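Local atomic coordinates of putative aspartyl-tRNA synthetase (Leishmania major, PDB entry 6OD8), a protein that probably attaches L-aspartate to tRNA(Asp) at the expense of ATP, as a class II aminoacyl-tRNA synthetase. Residues Arg401-Tyr404 / Met405-Ile408; Ser454-Pro457 / Phe458-Glu462. All blocks are in the same frame, centred on the assembly; numbering follows the deposited sequence.

Both contacts are local, each formed within one unbroken run of chain, and they follow one another without nesting or crossing. Coming from the N terminus, the chain first reaches interaction 1, where strand 400-403 ends and helix 404-412 starts at an N-cap. It then passes through helix 427-441 and strand 445-449, the neighbour of strand 400-403 in the large mixed sheet, and enters the loop that holds interaction 2, a type I turn at 457-460. The two centres lie about 18 Å apart, with nearest atoms about 6 Å apart and no touch. Phe451 bridges the gap, meeting the ring of Tyr404 and the guanidinium group of Arg456.

Interaction 1. Residues Arg401-Tyr404 / Met405-Ile408; sequences RINY and MHCI
Asn403 caps helix 404-412, its side chain reaching the backbone N-H groups of Met405 and His406. With CG anti to the backbone N (chi1 171°), its carboxamide swings back over the first turn, and OD1 accepts from Met405 N at 2.7 Å. The bond is short but bent, 132° at the hydrogen, and the donor stands well above the plane of the side-chain carbonyl; a second, weak bond comes from His406 N to the same OD1. The cap thus answers two of the amide N-H groups that the first turn of a helix cannot pair within itself. Met405 CB lies only 3.1 Å from Asn403 OD1, so the methionine stem crowds the capping oxygen.

The His406 ring presents its edge to the cap: Asn403 CB lies near the ring plane, 3.7 Å from His406 CD2, and the ring stands steeply to the amide. Ile402 pushes its CG2 branch between two helix side chains, reaching Cys407 SG at 3.7 Å and His406 CB at 3.8 Å. On another side of the turn Ile408 CG1 approaches the ring of Tyr404 obliquely, 3.8 Å from Tyr404 CE2. Regular helical bonds from Cys407 N to Asn403 O and from Ile408 N to Tyr404 O take over from the cap.

Ile402 and Cys407 also pack on helix 427-441, through Val437 and Leu433 respectively, while the Tyr404 hydroxyl bonds to Asp423 O. Strand 400-403 runs between strands 391-392 and 445-449 in the large mixed sheet, and this junction carries its chain directly into helix 404-412.

Interaction 2. Residues Ser454-Pro457 / Phe458-Glu462; sequences SARP and FYTME. With EDO (1,2-ethanediol), chain F; EDO (1,2-ethanediol), chain C.
Pro457 packs against the ring of Tyr459 in a CH-pi contact. Pro457 CB sits over one face of the tyrosine ring, 3.7 Å from the centroid and 20° off the normal, displaced toward the hydroxyl end, where Pro457 CB is 3.5 Å from Tyr459 CZ. Tyr459 gets there because its CG is tucked between its own backbone N and carbonyl carbon (chi1 47°), folding the ring back across the proline. The ring of Phe458 lies against the other aromatic, with Tyr459 CD2 above its face and Phe458 CZ at the tyrosine edge.

Among the polar contacts, Thr460 N donates to Pro457 O at 3.1 Å, closing a type I beta turn; the N-H points nearly straight at the oxygen but comes from above the carbonyl plane. Thr460 OG1 stands the same 3.1 Å from Pro457 O, and Arg498 NE donates to this oxygen as well.

Beyond the proline-tyrosine pair apolar contact is slight: Arg456 CB meets Thr460 CB at 3.9 Å, while the bent arginine carries its guanidinium group away to a salt bridge with Asp474.

Two ethanediol molecules, probably from the crystallisation liquor, gather at Glu462. One takes Glu462 N on its O2 and donates its O1 to Glu462 OE1; the other donates to both carboxylate oxygens, with its O2 2.8 Å from Glu462 OE1. Arg498 forms a salt bridge with OE2.

The turn belongs to the loop between strands 445-449 and 472-477. Helices 492-501 and 510-514 pack on Phe458 and Tyr459, strand 480-487 meets Thr460 and Met461, and Met62 and Gln64 of the second subunit reach Met461 and Glu462.

Interaction 1. Residues Arg401-Tyr404 / Met405-Ile408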
loop_
_atom_site.group_PDB
_atom_site.type_symbol
_atom_site.label_atom_id
_atom_site.label_comp_id
_atom_site.label_asym_id
_atom_site.label_seq_id
_atom_site.Cartn_x
_atom_site.Cartn_y
_atom_site.Cartn_z
ATOM N N ARG A 401 2.851 29.417 -2.973
ATOM C CA ARG A 401 3.606 29.124 -4.186
ATOM C C ARG A 401 4.458 30.346 -4.487
ATOM O O ARG A 401 3.940 31.462 -4.454
ATOM C CB ARG A 401 2.680 28.859 -5.381
ATOM C CG ARG A 401 1.656 27.766 -5.183
ATOM C CD ARG A 401 0.823 27.574 -6.446
ATOM N NE ARG A 401 -0.206 26.546 -6.270
ATOM C CZ ARG A 401 -1.052 26.171 -7.224
ATOM N NH1 ARG A 401 -0.983 26.732 -8.430
ATOM N NH2 ARG A 401 -1.969 25.238 -6.971
ATOM N N ILE A 402 5.756 30.145 -4.740
ATOM C CA ILE A 402 6.661 31.217 -5.151
ATOM C C ILE A 402 7.387 30.729 -6.394
ATOM O O ILE A 402 7.916 29.612 -6.411
ATOM C CB ILE A 402 7.673 31.612 -4.051
ATOM C CG1 ILE A 402 6.950 31.992 -2.755
ATOM C CG2 ILE A 402 8.554 32.804 -4.508
ATOM C CD1 ILE A 402 7.895 32.318 -1.607
ATOM N N ASN A 403 7.377 31.550 -7.435
ATOM C CA ASN A 403 8.163 31.254 -8.623
ATOM C C ASN A 403 9.640 31.117 -8.258
ATOM O O ASN A 403 10.163 31.858 -7.415
ATOM C CB ASN A 403 7.962 32.371 -9.649
ATOM C CG ASN A 403 8.891 32.247 -10.811
ATOM O OD1 ASN A 403 9.982 32.815 -10.815
ATOM N ND2 ASN A 403 8.478 31.493 -11.810
ATOM N N TYR A 404 10.313 30.165 -8.909
ATOM C CA TYR A 404 11.724 29.899 -8.657
ATOM C C TYR A 404 12.579 31.167 -8.759
ATOM O O TYR A 404 13.483 31.388 -7.937
ATOM C CB TYR A 404 12.221 28.838 -9.645
ATOM C CG TYR A 404 13.618 28.341 -9.363
ATOM C CD1 TYR A 404 13.818 27.221 -8.575
ATOM C CD2 TYR A 404 14.741 28.985 -9.901
ATOM C CE1 TYR A 404 15.090 26.752 -8.309
ATOM C CE2 TYR A 404 16.025 28.520 -9.643
ATOM C CZ TYR A 404 16.190 27.407 -8.844
ATOM O OH TYR A 404 17.452 26.925 -8.566
ATOM N N MET A 405 12.318 32.017 -9.757
ATOM C CA MET A 405 13.156 33.210 -9.900
ATOM C C MET A 405 12.938 34.176 -8.751
ATOM O O MET A 405 13.881 34.852 -8.333
ATOM C CB MET A 405 12.902 33.894 -11.245
ATOM C CG MET A 405 13.377 33.053 -12.425
ATOM S SD MET A 405 13.238 33.961 -13.991
ATOM C CE MET A 405 11.501 33.688 -14.348
ATOM N N HIS A 406 11.719 34.234 -8.199
ATOM C CA HIS A 406 11.517 35.051 -7.009
ATOM C C HIS A 406 12.102 34.394 -5.767
ATOM O O HIS A 406 12.487 35.100 -4.830
ATOM C CB HIS A 406 10.031 35.366 -6.841
ATOM C CG HIS A 406 9.492 36.247 -7.928
ATOM N ND1 HIS A 406 9.752 37.600 -7.991
ATOM C CD2 HIS A 406 8.735 35.959 -9.015
ATOM C CE1 HIS A 406 9.165 38.111 -9.059
ATOM N NE2 HIS A 406 8.559 37.135 -9.709
ATOM N N CYS A 407 12.165 33.058 -5.726
ATOM C CA CYS A 407 12.900 32.397 -4.652
ATOM C C CYS A 407 14.371 32.788 -4.669
ATOM O O CYS A 407 14.980 32.960 -3.610
ATOM C CB CYS A 407 12.784 30.877 -4.761
ATOM S SG CYS A 407 11.142 30.196 -4.419
ATOM N N ILE A 408 14.967 32.846 -5.863
ATOM C CA ILE A 408 16.339 33.322 -5.993
ATOM C C ILE A 408 16.450 34.739 -5.451
ATOM O O ILE A 408 17.398 35.073 -4.726
ATOM C CB ILE A 408 16.800 33.253 -7.462
ATOM C CG1 ILE A 408 16.902 31.806 -7.956
ATOM C CG2 ILE A 408 18.144 34.023 -7.642
ATOM C CD1 ILE A 408 18.037 31.022 -7.346
#

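Interaction 2. Residues Ser454-Pro457 / Phe458-Glu462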
loop_
_atom_site.group_PDB
_atom_site.type_symbol
_atom_site.label_atom_id
_atom_site.label_comp_id
_atom_site.label_asym_id
_atom_site.label_seq_id
_atom_site.Cartn_x
_atom_site.Cartn_y
_atom_site.Cartn_z
ATOM N N SER A 454 18.372 22.574 -16.203
ATOM C CA SER A 454 19.601 21.871 -15.868
ATOM C C SER A 454 19.475 21.031 -14.600
ATOM O O SER A 454 20.265 20.098 -14.413
ATOM C CB SER A 454 20.746 22.880 -15.724
ATOM O OG SER A 454 20.501 23.713 -14.606
ATOM N N ALA A 455 18.497 21.319 -13.739
ATOM C CA ALA A 455 18.317 20.588 -12.487
ATOM C C ALA A 455 17.306 19.438 -12.570
ATOM O O ALA A 455 17.057 18.773 -11.554
ATOM C CB ALA A 455 17.889 21.557 -11.378
ATOM N N ARG A 456 16.710 19.190 -13.729
ATOM C CA ARG A 456 15.590 18.268 -13.836
ATOM C C ARG A 456 15.911 17.110 -14.771
ATOM O O ARG A 456 16.730 17.246 -15.688
ATOM C CB ARG A 456 14.330 18.990 -14.343
ATOM C CG ARG A 456 13.828 20.057 -13.393
ATOM C CD ARG A 456 13.809 19.576 -11.943
ATOM N NE ARG A 456 12.508 19.821 -11.352
ATOM C CZ ARG A 456 12.254 19.895 -10.048
ATOM N NH1 ARG A 456 13.225 19.762 -9.160
ATOM N NH2 ARG A 456 11.013 20.113 -9.644
ATOM N N PRO A 457 15.252 15.961 -14.574
ATOM C CA PRO A 457 15.497 14.778 -15.407
ATOM C C PRO A 457 15.073 14.980 -16.855
ATOM O O PRO A 457 14.332 15.899 -17.201
ATOM C CB PRO A 457 14.618 13.701 -14.737
ATOM C CG PRO A 457 14.371 14.167 -13.389
ATOM C CD PRO A 457 14.352 15.665 -13.447
ATOM N N PHE A 458 15.516 14.040 -17.701
ATOM C CA PHE A 458 15.310 14.140 -19.144
ATOM C C PHE A 458 13.830 14.100 -19.521
ATOM O O PHE A 458 13.453 14.615 -20.578
ATOM C CB PHE A 458 16.084 13.016 -19.874
ATOM C CG PHE A 458 15.539 11.632 -19.617
ATOM C CD1 PHE A 458 14.667 11.038 -20.522
ATOM C CD2 PHE A 458 15.876 10.936 -18.459
ATOM C CE1 PHE A 458 14.142 9.781 -20.278
ATOM C CE2 PHE A 458 15.355 9.666 -18.204
ATOM C CZ PHE A 458 14.488 9.087 -19.115
ATOM N N TYR A 459 12.984 13.472 -18.702
ATOM C CA TYR A 459 11.556 13.360 -19.010
ATOM C C TYR A 459 10.730 14.583 -18.579
ATOM O O TYR A 459 9.506 14.566 -18.729
ATOM C CB TYR A 459 10.962 12.095 -18.373
ATOM C CG TYR A 459 11.326 11.856 -16.921
ATOM C CD1 TYR A 459 10.683 12.547 -15.893
ATOM C CD2 TYR A 459 12.308 10.936 -16.577
ATOM C CE1 TYR A 459 11.021 12.338 -14.578
ATOM C CE2 TYR A 459 12.640 10.704 -15.241
ATOM C CZ TYR A 459 11.999 11.412 -14.261
ATOM O OH TYR A 459 12.315 11.230 -12.940
ATOM N N THR A 460 11.359 15.643 -18.074
ATOM C CA THR A 460 10.622 16.830 -17.636
ATOM C C THR A 460 10.343 17.763 -18.817
ATOM O O THR A 460 11.270 18.142 -19.542
ATOM C CB THR A 460 11.431 17.572 -16.582
ATOM O OG1 THR A 460 11.779 16.653 -15.541
ATOM C CG2 THR A 460 10.616 18.740 -16.003
ATOM N N MET A 461 9.075 18.167 -18.983
ATOM C CA MET A 461 8.702 19.091 -20.057
ATOM C C MET A 461 9.262 20.484 -19.798
ATOM O O MET A 461 9.102 21.030 -18.703
ATOM C CB MET A 461 7.175 19.165 -20.193
ATOM C CG MET A 461 6.679 20.044 -21.368
ATOM S SD MET A 461 6.892 19.268 -22.972
ATOM C CE MET A 461 5.454 18.151 -22.972
ATOM N N GLU A 462 9.927 21.059 -20.812
ATOM C CA GLU A 462 10.451 22.420 -20.710
ATOM C C GLU A 462 9.343 23.460 -20.938
ATOM O O GLU A 462 8.338 23.200 -21.603
ATOM C CB GLU A 462 11.584 22.628 -21.728
ATOM C CG GLU A 462 12.857 21.841 -21.385
ATOM C CD GLU A 462 13.759 21.587 -22.591
ATOM O OE1 GLU A 462 13.496 22.150 -23.680
ATOM O OE2 GLU A 462 14.737 20.817 -22.449
HETATM C C1 EDO F . 10.619 20.729 -25.656
HETATM O O1 EDO F . 11.249 21.954 -25.228
HETATM C C2 EDO F . 9.922 20.058 -24.466
HETATM O O2 EDO F . 10.851 19.869 -23.388
HETATM C C1 EDO C . 15.870 19.780 -25.956
HETATM O O1 EDO C . 15.301 19.210 -24.767
HETATM C C2 EDO C . 15.030 20.971 -26.419
HETATM O O2 EDO C . 15.421 22.160 -25.721
#